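Local coordinates for aromatic-amino-acid transaminase TyrB (Burkholderia cenocepacia K56-2Valvano, PDB 4WD2), which probably catalyses the pyridoxal-phosphate-dependent transfer of the amino group from aromatic amino acids to a 2-oxo acid, at residues V37-G42 with H373-L378; S129-S134 with A148-N153; T154-D159 with F167-A172; R324-M329 with M383-L388. All coordinates share one frame; numbering follows the deposited sequence. Where two conformers were deposited one is given.

Interaction 1: residues V37-G42 with H373-L378; sequences VNLSIG and HGVYIL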
loop_
_atom_site.group_PDB
_atom_site.type_symbol
_atom_site.label_atom_id
_atom_site.label_comp_id
_atom_site.label_asym_id
_atom_site.label_seq_id
_atom_site.Cartn_x
_atom_site.Cartn_y
_atom_site.Cartn_z
ATOM N N VAL A 37 34.416 0.802 4.304
ATOM C CA VAL A 37 33.478 -0.293 4.095
ATOM C C VAL A 37 32.158 -0.014 4.812
ATOM O O VAL A 37 32.145 0.306 6.005
ATOM C CB VAL A 37 34.057 -1.643 4.593
ATOM C CG1 VAL A 37 33.048 -2.760 4.404
ATOM C CG2 VAL A 37 35.353 -1.974 3.871
ATOM N N ASN A 38 31.052 -0.133 4.081
ATOM C CA ASN A 38 29.726 0.109 4.642
ATOM C C ASN A 38 28.975 -1.194 4.850
ATOM O O ASN A 38 28.709 -1.924 3.896
ATOM C CB ASN A 38 28.914 1.043 3.734
ATOM C CG ASN A 38 27.674 1.592 4.414
ATOM O OD1 ASN A 38 27.450 1.367 5.599
ATOM N ND2 ASN A 38 26.874 2.342 3.666
ATOM N N LEU A 39 28.647 -1.492 6.101
ATOM C CA LEU A 39 27.890 -2.692 6.423
ATOM C C LEU A 39 26.642 -2.296 7.201
ATOM O O LEU A 39 26.095 -3.090 7.964
ATOM C CB LEU A 39 28.746 -3.680 7.231
ATOM C CG LEU A 39 30.120 -4.061 6.667
ATOM C CD1 LEU A 39 30.922 -4.828 7.694
ATOM C CD2 LEU A 39 30.001 -4.868 5.377
ATOM N N SER A 40 26.200 -1.059 7.000
ATOM C CA SER A 40 25.064 -0.522 7.738
ATOM C C SER A 40 23.745 -0.690 6.986
ATOM O O SER A 40 22.678 -0.646 7.595
ATOM C CB SER A 40 25.286 0.958 8.057
ATOM O OG SER A 40 25.215 1.740 6.879
ATOM N N ILE A 41 23.809 -0.883 5.671
ATOM C CA ILE A 41 22.589 -1.037 4.876
ATOM C C ILE A 41 22.125 -2.499 4.863
ATOM O O ILE A 41 22.822 -3.390 4.367
ATOM C CB ILE A 41 22.790 -0.525 3.440
ATOM C CG1 ILE A 41 23.261 0.932 3.482
ATOM C CG2 ILE A 41 21.493 -0.639 2.640
ATOM C CD1 ILE A 41 23.810 1.452 2.170
ATOM N N GLY A 42 20.940 -2.733 5.421
ATOM C CA GLY A 42 20.448 -4.080 5.647
ATOM C C GLY A 42 19.685 -4.672 4.480
ATOM O O GLY A 42 18.488 -4.947 4.582
ATOM N N HIS A 373 39.063 2.741 11.557
ATOM C CA HIS A 373 39.248 1.705 10.543
ATOM C C HIS A 373 38.338 1.863 9.326
ATOM O O HIS A 373 38.367 1.034 8.419
ATOM C CB HIS A 373 39.047 0.327 11.173
ATOM C CG HIS A 373 39.954 0.067 12.336
ATOM N ND1 HIS A 373 41.253 -0.366 12.185
ATOM C CD2 HIS A 373 39.754 0.199 13.669
ATOM C CE1 HIS A 373 41.814 -0.494 13.373
ATOM N NE2 HIS A 373 40.924 -0.158 14.291
ATOM N N GLY A 374 37.545 2.931 9.301
ATOM C CA GLY A 374 36.655 3.201 8.183
ATOM C C GLY A 374 35.637 2.112 7.872
ATOM O O GLY A 374 35.183 1.989 6.738
ATOM N N VAL A 375 35.282 1.311 8.873
ATOM C CA VAL A 375 34.285 0.260 8.696
ATOM C C VAL A 375 33.012 0.642 9.449
ATOM O O VAL A 375 33.050 0.908 10.654
ATOM C CB VAL A 375 34.804 -1.110 9.183
ATOM C CG1 VAL A 375 33.666 -2.130 9.272
ATOM C CG2 VAL A 375 35.906 -1.620 8.259
ATOM N N TYR A 376 31.887 0.671 8.734
ATOM C CA TYR A 376 30.653 1.230 9.278
ATOM C C TYR A 376 29.593 0.168 9.605
ATOM O O TYR A 376 29.091 -0.519 8.710
ATOM C CB TYR A 376 30.055 2.250 8.293
ATOM C CG TYR A 376 30.838 3.539 8.104
ATOM C CD1 TYR A 376 32.133 3.537 7.584
ATOM C CD2 TYR A 376 30.262 4.767 8.403
ATOM C CE1 TYR A 376 32.840 4.728 7.395
ATOM C CE2 TYR A 376 30.956 5.965 8.214
ATOM C CZ TYR A 376 32.242 5.938 7.709
ATOM O OH TYR A 376 32.930 7.124 7.531
ATOM N N ILE A 377 29.261 0.041 10.889
ATOM C CA ILE A 377 28.135 -0.781 11.321
ATOM C C ILE A 377 27.247 0.046 12.252
ATOM O O ILE A 377 27.591 1.175 12.589
ATOM C CB ILE A 377 28.593 -2.083 12.026
ATOM C CG1 ILE A 377 29.367 -1.783 13.310
ATOM C CG2 ILE A 377 29.428 -2.937 11.090
ATOM C CD1 ILE A 377 29.723 -3.025 14.101
ATOM N N LEU A 378 26.098 -0.495 12.653
ATOM C CA LEU A 378 25.167 0.272 13.478
ATOM C C LEU A 378 25.668 0.421 14.905
ATOM O O LEU A 378 26.492 -0.370 15.362
ATOM C CB LEU A 378 23.780 -0.380 13.498
ATOM C CG LEU A 378 22.975 -0.415 12.199
ATOM C CD1 LEU A 378 21.523 -0.728 12.514
ATOM C CD2 LEU A 378 23.097 0.900 11.444
#
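Val37 and Val375, then Asn38 and Tyr376, pair in parallel to make a two-stranded sheet that ties the N-terminal part of the chain to its C-terminal part, consistent with the small domain of class I aminotransferases. Three short backbone bonds sew it together. Val37 is held at both ends: its N donates to Gly374 O (2.8 Å), and its O accepts from Tyr376 N (2.8 Å). The last stitch runs from Leu39 N to Tyr376 O (2.8 Å). Ser40 N sits close to the same oxygen but at a poor angle, and it turns to its own segment instead. There it donates to Asn38 OD1 (3.1 Å), which makes an Asx turn where the strand ends. Asn38 OD1 takes a second donor, Ser40 OG, at 2.6 Å; this one comes in the carbonyl plane on a lone pair, while the Ser40 N-H arrives from above that plane. The other half of the amide is used too, because Asn38 ND2 donates to Asn25 OD1 of helix 20-30. Across the strands, the Tyr376 side chain crosses that of Asn38 at about a right angle, and its hydroxyl is bound by Asp31, just past the same helix. The aliphatic face is carried by Val37 and Val375, in contact through CB of Val37 and CG2 of Val375 (4.1 Å). Ile377 keeps CG2 anti to its carbonyl carbon, and this methyl meets Leu39 CB at 4.0 Å. Beyond the paired residues, the Ser40 CB bond points at the partner segment and brings CB to 4.0 Å from Leu378 CD2.

Interaction 2: residues S129-S134 with A148-N153; sequences SQVWLS and AGFTVN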
loop_
_atom_site.group_PDB
_atom_site.type_symbol
_atom_site.label_atom_id
_atom_site.label_comp_id
_atom_site.label_asym_id
_atom_site.label_seq_id
_atom_site.Cartn_x
_atom_site.Cartn_y
_atom_site.Cartn_z
ATOM N N SER A 129 -6.036 -7.767 23.638
ATOM C CA SER A 129 -4.761 -8.469 23.550
ATOM C C SER A 129 -3.621 -7.475 23.490
ATOM O O SER A 129 -3.772 -6.385 22.954
ATOM C CB SER A 129 -4.718 -9.373 22.320
ATOM O OG SER A 129 -5.701 -10.387 22.395
ATOM N N GLN A 130 -2.474 -7.845 24.046
ATOM C CA GLN A 130 -1.281 -7.026 23.907
ATOM C C GLN A 130 -0.267 -7.770 23.039
ATOM O O GLN A 130 -0.446 -8.955 22.746
ATOM C CB GLN A 130 -0.708 -6.676 25.280
ATOM C CG GLN A 130 -1.704 -5.925 26.147
ATOM C CD GLN A 130 -1.090 -5.368 27.408
ATOM O OE1 GLN A 130 0.116 -5.480 27.623
ATOM N NE2 GLN A 130 -1.918 -4.758 28.253
ATOM N N VAL A 131 0.783 -7.078 22.610
ATOM C CA VAL A 131 1.749 -7.671 21.690
ATOM C C VAL A 131 3.111 -7.832 22.366
ATOM O O VAL A 131 3.551 -6.948 23.108
ATOM C CB VAL A 131 1.880 -6.819 20.403
ATOM C CG1 VAL A 131 3.014 -7.320 19.523
ATOM C CG2 VAL A 131 0.567 -6.823 19.608
ATOM N N TRP A 132 3.757 -8.975 22.134
ATOM C CA TRP A 132 5.103 -9.237 22.654
ATOM C C TRP A 132 6.096 -9.495 21.519
ATOM O O TRP A 132 5.869 -10.373 20.689
ATOM C CB TRP A 132 5.097 -10.431 23.612
ATOM C CG TRP A 132 4.715 -10.086 25.025
ATOM C CD1 TRP A 132 5.561 -9.862 26.073
ATOM C CD2 TRP A 132 3.391 -9.918 25.538
ATOM N NE1 TRP A 132 4.844 -9.574 27.210
ATOM C CE2 TRP A 132 3.508 -9.603 26.908
ATOM C CE3 TRP A 132 2.116 -10.013 24.974
ATOM C CZ2 TRP A 132 2.397 -9.379 27.722
ATOM C CZ3 TRP A 132 1.013 -9.794 25.781
ATOM C CH2 TRP A 132 1.161 -9.478 27.141
ATOM N N LEU A 133 7.185 -8.722 21.481
ATOM C CA LEU A 133 8.260 -8.899 20.498
ATOM C C LEU A 133 9.552 -9.342 21.176
ATOM O O LEU A 133 9.691 -9.234 22.387
ATOM C CB LEU A 133 8.536 -7.611 19.710
ATOM C CG LEU A 133 7.672 -6.360 19.841
ATOM C CD1 LEU A 133 8.391 -5.163 19.242
ATOM C CD2 LEU A 133 6.366 -6.568 19.132
ATOM N N SER A 134 10.508 -9.807 20.384
ATOM C CA SER A 134 11.790 -10.233 20.920
ATOM C C SER A 134 12.629 -9.045 21.370
ATOM O O SER A 134 12.495 -7.936 20.855
ATOM C CB SER A 134 12.555 -11.055 19.879
ATOM O OG SER A 134 12.768 -10.304 18.698
ATOM N N ALA A 148 -1.070 0.777 15.397
ATOM C CA ALA A 148 -2.284 0.005 15.123
ATOM C C ALA A 148 -3.178 -0.132 16.364
ATOM O O ALA A 148 -4.285 -0.676 16.289
ATOM C CB ALA A 148 -1.921 -1.371 14.590
ATOM N N GLY A 149 -2.695 0.355 17.502
ATOM C CA GLY A 149 -3.497 0.416 18.713
ATOM C C GLY A 149 -3.142 -0.576 19.805
ATOM O O GLY A 149 -3.895 -0.724 20.769
ATOM N N PHE A 150 -2.007 -1.260 19.669
ATOM C CA PHE A 150 -1.612 -2.264 20.657
ATOM C C PHE A 150 -0.576 -1.763 21.649
ATOM O O PHE A 150 0.360 -1.049 21.279
ATOM C CB PHE A 150 -1.051 -3.515 19.975
ATOM C CG PHE A 150 -2.089 -4.371 19.323
ATOM C CD1 PHE A 150 -2.896 -5.201 20.083
ATOM C CD2 PHE A 150 -2.251 -4.359 17.946
ATOM C CE1 PHE A 150 -3.853 -5.990 19.489
ATOM C CE2 PHE A 150 -3.211 -5.156 17.343
ATOM C CZ PHE A 150 -4.006 -5.973 18.119
ATOM N N THR A 151 -0.742 -2.160 22.909
ATOM C CA THR A 151 0.333 -2.082 23.887
ATOM C C THR A 151 1.373 -3.138 23.525
ATOM O O THR A 151 1.048 -4.312 23.336
ATOM C CB THR A 151 -0.170 -2.318 25.319
ATOM O OG1 THR A 151 -1.176 -1.353 25.641
ATOM C CG2 THR A 151 0.970 -2.205 26.310
ATOM N N VAL A 152 2.624 -2.717 23.418
ATOM C CA VAL A 152 3.667 -3.600 22.925
ATOM C C VAL A 152 4.719 -3.859 23.998
ATOM O O VAL A 152 5.265 -2.928 24.594
ATOM C CB VAL A 152 4.332 -3.022 21.664
ATOM C CG1 VAL A 152 5.627 -3.750 21.363
ATOM C CG2 VAL A 152 3.377 -3.095 20.476
ATOM N N ASN A 153 4.981 -5.140 24.239
ATOM C CA ASN A 153 5.947 -5.574 25.236
ATOM C C ASN A 153 7.048 -6.438 24.624
ATOM O O ASN A 153 7.024 -6.745 23.433
ATOM C CB ASN A 153 5.240 -6.343 26.354
ATOM C CG ASN A 153 3.967 -5.652 26.824
ATOM O OD1 ASN A 153 4.016 -4.659 27.555
ATOM N ND2 ASN A 153 2.817 -6.186 26.416
HETATM O O HOH W 1 -3.162 -3.701 23.499
HETATM O O HOH W 2 2.174 -3.760 29.366
#
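Asn153 N donates to Val131 O over only 2.6 Å, the shortest of three nearly straight backbone bonds between these parallel strands. Val131 N reaches Thr151 O at 2.9 Å, and Leu133 N donates to Asn153 O at 2.8 Å, so Asn153 is gripped at both its N and its O. Its side chain adds a further bond: ND2 donates to Gln130 OE1 (3.0 Å), in the plane of both amides, which lie nearly coplanar. A water donates to Gln130 OE1 and to Asn153 OD1, tying the two amides together a second time. Another water joins Ser129 O to Thr151 N just ahead of the paired residues. The strands are the two arms of a beta-alpha-beta unit, linked through helix 141-147, in what corresponds to the large domain of class I aminotransferases; after the helix Gly149 closes a Schellman motif. On one face of the sheet, Asn153 lies along the Trp132 indole, with CB over the five-membered ring (3.6 Å from its centroid) as a CH-pi contact and ND2 above the rim of the same ring system. Val131 and Val152 share the other face, against Phe145 of the helix. There Val131 CG2, anti to the carbonyl carbon, comes over the face of the Phe150 ring, 4.1 Å from the centroid. The edge of that ring meets Ser129 O, 3.2 Å from Phe150 CD1.

Interaction 3: residues T154-D159 with F167-A172; sequences TYPYYD and FDAMLA
Ala169 is the first residue of the helix to touch the strand, setting its CB on the Pro156 ring, 3.7 Å from Pro156 CB. Its carbonyl O lies beside the same ring, near CG. Met170 follows and carries most of the contact. Its CB presses on Pro156 O at 3.2 Å, and that buried oxygen has no hydrogen-bonding partner in the model. From there the chain runs out fully extended, with CG anti to the backbone N (chi1 171°), which lays it alongside two tyrosines that point the same way. SD makes Met-aromatic contacts with both rings, oblique to each, 5.0 Å from the Tyr157 centroid and 5.4 Å from that of Tyr155. CE adds an apolar contact with Tyr155 CE1 at 3.8 Å. The tyrosine hydroxyls are anchored further on, Tyr155 OH at Leu184 O and Tyr157 OH at Val195 O, which fixes the two rings that the thioether lies alongside. Met170 also meets Leu185 of strand 182-186 and Leu205 of helix 199-211. With strand 154-156 and this helix running roughly antiparallel (141°) and their axes 6.8 Å apart at closest, this is a helix laid on a mixed sheet, as in the alpha/beta large domain of fold type I aminotransferases.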
loop_
_atom_site.group_PDB
_atom_site.type_symbol
_atom_site.label_atom_id
_atom_site.label_comp_id
_atom_site.label_asym_id
_atom_site.label_seq_id
_atom_site.Cartn_x
_atom_site.Cartn_y
_atom_site.Cartn_z
ATOM N N THR A 154 8.019 -6.828 25.445
ATOM C CA THR A 154 9.130 -7.640 24.968
ATOM C C THR A 154 9.267 -8.937 25.759
ATOM O O THR A 154 8.768 -9.050 26.879
ATOM C CB THR A 154 10.468 -6.869 25.043
ATOM O OG1 THR A 154 10.869 -6.728 26.411
ATOM C CG2 THR A 154 10.327 -5.496 24.429
ATOM N N TYR A 155 9.929 -9.919 25.157
ATOM C CA TYR A 155 10.337 -11.128 25.864
ATOM C C TYR A 155 11.850 -11.281 25.706
ATOM O O TYR A 155 12.421 -10.772 24.736
ATOM C CB TYR A 155 9.584 -12.368 25.347
ATOM C CG TYR A 155 9.629 -12.588 23.849
ATOM C CD1 TYR A 155 10.746 -13.147 23.240
ATOM C CD2 TYR A 155 8.535 -12.274 23.046
ATOM C CE1 TYR A 155 10.785 -13.362 21.863
ATOM C CE2 TYR A 155 8.570 -12.480 21.663
ATOM C CZ TYR A 155 9.698 -13.024 21.085
ATOM O OH TYR A 155 9.749 -13.228 19.732
ATOM N N PRO A 156 12.511 -11.949 26.672
ATOM C CA PRO A 156 13.962 -12.150 26.561
ATOM C C PRO A 156 14.309 -12.911 25.290
ATOM O O PRO A 156 13.560 -13.810 24.898
ATOM C CB PRO A 156 14.308 -12.975 27.805
ATOM C CG PRO A 156 13.213 -12.686 28.771
ATOM C CD PRO A 156 11.977 -12.462 27.945
ATOM N N TYR A 157 15.418 -12.564 24.649
ATOM C CA TYR A 157 15.785 -13.257 23.425
ATOM C C TYR A 157 17.295 -13.286 23.254
ATOM O O TYR A 157 17.926 -14.310 23.484
ATOM C CB TYR A 157 15.109 -12.603 22.210
ATOM C CG TYR A 157 15.193 -13.432 20.938
ATOM C CD1 TYR A 157 14.299 -14.464 20.700
ATOM C CD2 TYR A 157 16.167 -13.178 19.983
ATOM C CE1 TYR A 157 14.368 -15.225 19.540
ATOM C CE2 TYR A 157 16.254 -13.936 18.828
ATOM C CZ TYR A 157 15.349 -14.956 18.609
ATOM O OH TYR A 157 15.435 -15.712 17.455
ATOM N N TYR A 158 17.879 -12.158 22.867
ATOM C CA TYR A 158 19.316 -12.126 22.623
ATOM C C TYR A 158 20.081 -12.206 23.930
ATOM O O TYR A 158 19.683 -11.603 24.936
ATOM C CB TYR A 158 19.716 -10.871 21.851
ATOM C CG TYR A 158 21.197 -10.770 21.580
ATOM C CD1 TYR A 158 21.806 -11.580 20.629
ATOM C CD2 TYR A 158 21.989 -9.860 22.273
ATOM C CE1 TYR A 158 23.165 -11.493 20.380
ATOM C CE2 TYR A 158 23.350 -9.762 22.028
ATOM C CZ TYR A 158 23.930 -10.580 21.083
ATOM O OH TYR A 158 25.278 -10.481 20.835
ATOM N N ASP A 159 21.169 -12.969 23.916
ATOM C CA ASP A 159 22.007 -13.112 25.091
ATOM C C ASP A 159 23.307 -12.373 24.858
ATOM O O ASP A 159 24.186 -12.867 24.157
ATOM C CB ASP A 159 22.276 -14.585 25.403
ATOM C CG ASP A 159 22.928 -14.785 26.759
ATOM O OD1 ASP A 159 23.541 -13.835 27.288
ATOM O OD2 ASP A 159 22.824 -15.902 27.305
ATOM N N PHE A 167 17.069 -19.008 25.576
ATOM C CA PHE A 167 15.857 -19.755 25.287
ATOM C C PHE A 167 15.012 -20.076 26.514
ATOM O O PHE A 167 13.786 -20.025 26.449
ATOM C CB PHE A 167 16.166 -21.056 24.564
ATOM C CG PHE A 167 14.935 -21.837 24.248
ATOM C CD1 PHE A 167 14.005 -21.336 23.345
ATOM C CD2 PHE A 167 14.671 -23.037 24.884
ATOM C CE1 PHE A 167 12.848 -22.043 23.065
ATOM C CE2 PHE A 167 13.519 -23.743 24.605
ATOM C CZ PHE A 167 12.613 -23.245 23.693
ATOM N N ASP A 168 15.655 -20.423 27.626
ATOM C CA ASP A 168 14.920 -20.712 28.851
ATOM C C ASP A 168 14.111 -19.490 29.303
ATOM O O ASP A 168 12.942 -19.617 29.660
ATOM C CB ASP A 168 15.863 -21.155 29.975
ATOM C CG ASP A 168 16.414 -22.560 29.773
ATOM O OD1 ASP A 168 15.860 -23.324 28.953
ATOM O OD2 ASP A 168 17.405 -22.901 30.454
ATOM N N ALA A 169 14.734 -18.313 29.280
ATOM C CA ALA A 169 14.066 -17.080 29.695
ATOM C C ALA A 169 12.961 -16.685 28.714
ATOM O O ALA A 169 11.897 -16.220 29.124
ATOM C CB ALA A 169 15.076 -15.946 29.843
ATOM N N MET A 170 13.226 -16.865 27.422
ATOM C CA MET A 170 12.236 -16.634 26.377
ATOM C C MET A 170 11.005 -17.511 26.573
ATOM O O MET A 170 9.872 -17.025 26.530
ATOM C CB MET A 170 12.838 -16.904 24.997
ATOM C CG MET A 170 11.807 -16.894 23.889
ATOM S SD MET A 170 12.411 -17.424 22.276
ATOM C CE MET A 170 10.957 -17.084 21.277
ATOM N N LEU A 171 11.234 -18.802 26.796
ATOM C CA LEU A 171 10.158 -19.774 26.949
ATOM C C LEU A 171 9.334 -19.522 28.218
ATOM O O LEU A 171 8.105 -19.614 28.201
ATOM C CB LEU A 171 10.734 -21.199 26.960
ATOM C CG LEU A 171 9.727 -22.349 26.883
ATOM C CD1 LEU A 171 8.986 -22.329 25.554
ATOM C CD2 LEU A 171 10.411 -23.704 27.105
ATOM N N ALA A 172 10.010 -19.190 29.313
ATOM C CA ALA A 172 9.320 -18.918 30.572
ATOM C C ALA A 172 8.483 -17.630 30.501
ATOM O O ALA A 172 7.377 -17.572 31.045
ATOM C CB ALA A 172 10.322 -18.839 31.716
#

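Interaction 4: residues R324-M329 with M383-L388; sequences RRIARM and MCVAGL
Arg325 reaches from the long helix 309-338 to the end of the 3-10 turn 385-387, where the chain leaves strand 382-384 in what corresponds to the small domain of class I aminotransferases. Its guanidinium meets Leu388 O edge-on. NH2 donates at 2.7 Å to that Leu388 oxygen, within the plane of both groups, and NH1 adds a weak second bond to it at 3.1 Å. With CG opposite the backbone N, the arginine chain runs out straight and then turns at chi3 (72°), which swings the flat end round toward the turn. The remaining nitrogen is also occupied, since NE bonds Tyr44 OH, and the rotation of the guanidinium is thereby set from more than one side. Met329, one helical turn on, is folded rather than extended: the bends at chi1 and chi2 (-70° and -61°) carry CG and SD past the Leu388 carbonyl, while CE leads away from the turn. CG comes to 3.5 Å of Leu388 O, and SD to 3.9 Å of Leu388 CB, the two side chains passing in opposite senses. The Leu388 carbonyl oxygen thus meets both the guanidinium and the methylene and sulfur of Met329. Val385 points its CB at the helix. Its CG1 lies near two residues there: 4.2 Å from Met329 CB and 4.0 Å from Ile326 CG2. The CG1 branch of that isoleucine brings Ile326 CD1 to 4.5 Å from Ala386 CB.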
loop_
_atom_site.group_PDB
_atom_site.type_symbol
_atom_site.label_atom_id
_atom_site.label_comp_id
_atom_site.label_asym_id
_atom_site.label_seq_id
_atom_site.Cartn_x
_atom_site.Cartn_y
_atom_site.Cartn_z
ATOM N N ARG A 324 24.428 -19.366 0.089
ATOM C CA ARG A 324 25.768 -19.914 0.282
ATOM C C ARG A 324 26.850 -18.832 0.314
ATOM O O ARG A 324 27.846 -18.983 1.012
ATOM C CB ARG A 324 26.090 -20.946 -0.808
ATOM C CG ARG A 324 25.371 -22.282 -0.630
ATOM C CD ARG A 324 25.946 -23.358 -1.543
ATOM N NE ARG A 324 25.896 -22.973 -2.950
ATOM C CZ ARG A 324 24.851 -23.186 -3.745
ATOM N NH1 ARG A 324 23.767 -23.788 -3.266
ATOM N NH2 ARG A 324 24.886 -22.800 -5.013
ATOM N N ARG A 325 26.658 -17.747 -0.435
ATOM C CA ARG A 325 27.632 -16.653 -0.437
ATOM C C ARG A 325 27.719 -15.999 0.941
ATOM O O ARG A 325 28.808 -15.712 1.420
ATOM C CB ARG A 325 27.294 -15.597 -1.496
ATOM C CG ARG A 325 28.507 -14.732 -1.890
ATOM C CD ARG A 325 28.117 -13.482 -2.680
ATOM N NE ARG A 325 27.454 -12.493 -1.837
ATOM C CZ ARG A 325 28.089 -11.644 -1.035
ATOM N NH1 ARG A 325 27.392 -10.782 -0.304
ATOM N NH2 ARG A 325 29.419 -11.656 -0.964
ATOM N N ILE A 326 26.573 -15.767 1.575
ATOM C CA ILE A 326 26.557 -15.243 2.940
ATOM C C ILE A 326 27.292 -16.200 3.890
ATOM O O ILE A 326 28.101 -15.763 4.714
ATOM C CB ILE A 326 25.110 -15.007 3.449
ATOM C CG1 ILE A 326 24.437 -13.884 2.651
ATOM C CG2 ILE A 326 25.106 -14.654 4.936
ATOM C CD1 ILE A 326 23.000 -13.633 3.036
ATOM N N ALA A 327 27.026 -17.500 3.767
ATOM C CA ALA A 327 27.677 -18.478 4.633
ATOM C C ALA A 327 29.189 -18.480 4.422
ATOM O O ALA A 327 29.959 -18.618 5.369
ATOM C CB ALA A 327 27.097 -19.860 4.398
ATOM N N ARG A 328 29.615 -18.298 3.176
ATOM C CA ARG A 328 31.037 -18.195 2.861
ATOM C C ARG A 328 31.655 -16.963 3.516
ATOM O O ARG A 328 32.769 -17.011 4.036
ATOM C CB ARG A 328 31.258 -18.146 1.351
ATOM C CG ARG A 328 32.721 -18.077 0.968
ATOM C CD ARG A 328 32.942 -18.161 -0.530
ATOM N NE ARG A 328 34.358 -17.993 -0.844
ATOM C CZ ARG A 328 34.905 -16.849 -1.239
ATOM N NH1 ARG A 328 34.152 -15.774 -1.389
ATOM N NH2 ARG A 328 36.203 -16.783 -1.492
ATOM N N MET A 329 30.923 -15.855 3.507
ATOM C CA MET A 329 31.423 -14.633 4.137
ATOM C C MET A 329 31.489 -14.788 5.654
ATOM O O MET A 329 32.404 -14.275 6.298
ATOM C CB MET A 329 30.553 -13.426 3.767
ATOM C CG MET A 329 30.681 -12.995 2.306
ATOM S SD MET A 329 32.354 -12.494 1.842
ATOM C CE MET A 329 33.010 -13.990 1.091
ATOM N N MET A 383 25.864 -5.857 12.161
ATOM C CA MET A 383 26.502 -5.790 10.856
ATOM C C MET A 383 25.644 -6.536 9.833
ATOM O O MET A 383 25.037 -7.561 10.146
ATOM C CB MET A 383 27.939 -6.347 10.895
ATOM C CG MET A 383 28.100 -7.857 10.786
ATOM S SD MET A 383 29.689 -8.369 10.032
ATOM C CE MET A 383 30.776 -7.076 10.594
ATOM N N CYS A 384 25.557 -5.991 8.623
ATOM C CA CYS A 384 24.950 -6.725 7.530
ATOM C C CYS A 384 26.014 -7.565 6.842
ATOM O O CYS A 384 26.840 -7.041 6.094
ATOM C CB CYS A 384 24.288 -5.792 6.516
ATOM S SG CYS A 384 23.472 -6.719 5.193
ATOM N N VAL A 385 25.983 -8.869 7.106
ATOM C CA VAL A 385 26.944 -9.808 6.539
ATOM C C VAL A 385 26.908 -9.802 5.007
ATOM O O VAL A 385 27.924 -10.039 4.356
ATOM C CB VAL A 385 26.682 -11.239 7.058
ATOM C CG1 VAL A 385 27.796 -12.184 6.633
ATOM C CG2 VAL A 385 26.546 -11.227 8.573
ATOM N N ALA A 386 25.743 -9.514 4.430
ATOM C CA ALA A 386 25.607 -9.478 2.974
ATOM C C ALA A 386 26.424 -8.340 2.350
ATOM O O ALA A 386 26.683 -8.339 1.144
ATOM C CB ALA A 386 24.140 -9.352 2.585
ATOM N N GLY A 387 26.839 -7.381 3.172
ATOM C CA GLY A 387 27.681 -6.289 2.705
ATOM C C GLY A 387 29.133 -6.691 2.509
ATOM O O GLY A 387 29.940 -5.928 1.965
ATOM N N LEU A 388 29.460 -7.902 2.957
ATOM C CA LEU A 388 30.796 -8.468 2.806
ATOM C C LEU A 388 30.984 -9.148 1.454
ATOM O O LEU A 388 30.106 -9.860 0.978
ATOM C CB LEU A 388 31.071 -9.478 3.925
ATOM C CG LEU A 388 31.116 -8.937 5.354
ATOM C CD1 LEU A 388 31.114 -10.077 6.356
ATOM C CD2 LEU A 388 32.350 -8.076 5.537
#

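Interactions 1 and 4 touch: Leu39 O meets Cys384 N, and Leu39 packs on Met383 and Gly387, so strands 375-376 and 382-384 are gathered into one buried cluster. Interactions 2 and 3 likewise share strand 152-159, joined by Leu133 O and Tyr155 N, in the larger sheet; the centre of interaction 2 lies about 31 Å from that of interaction 1. Interactions 1 and 2 are both parallel strand pairings, but the former is mostly buried, whereas the latter is partly exposed and adds an amide pair and bridging waters. Interaction 3 is buried and apolar, with thioether and rings in place of hydrogen bonds. Interaction 4 mixes apolar packing with a charged group on a backbone oxygen.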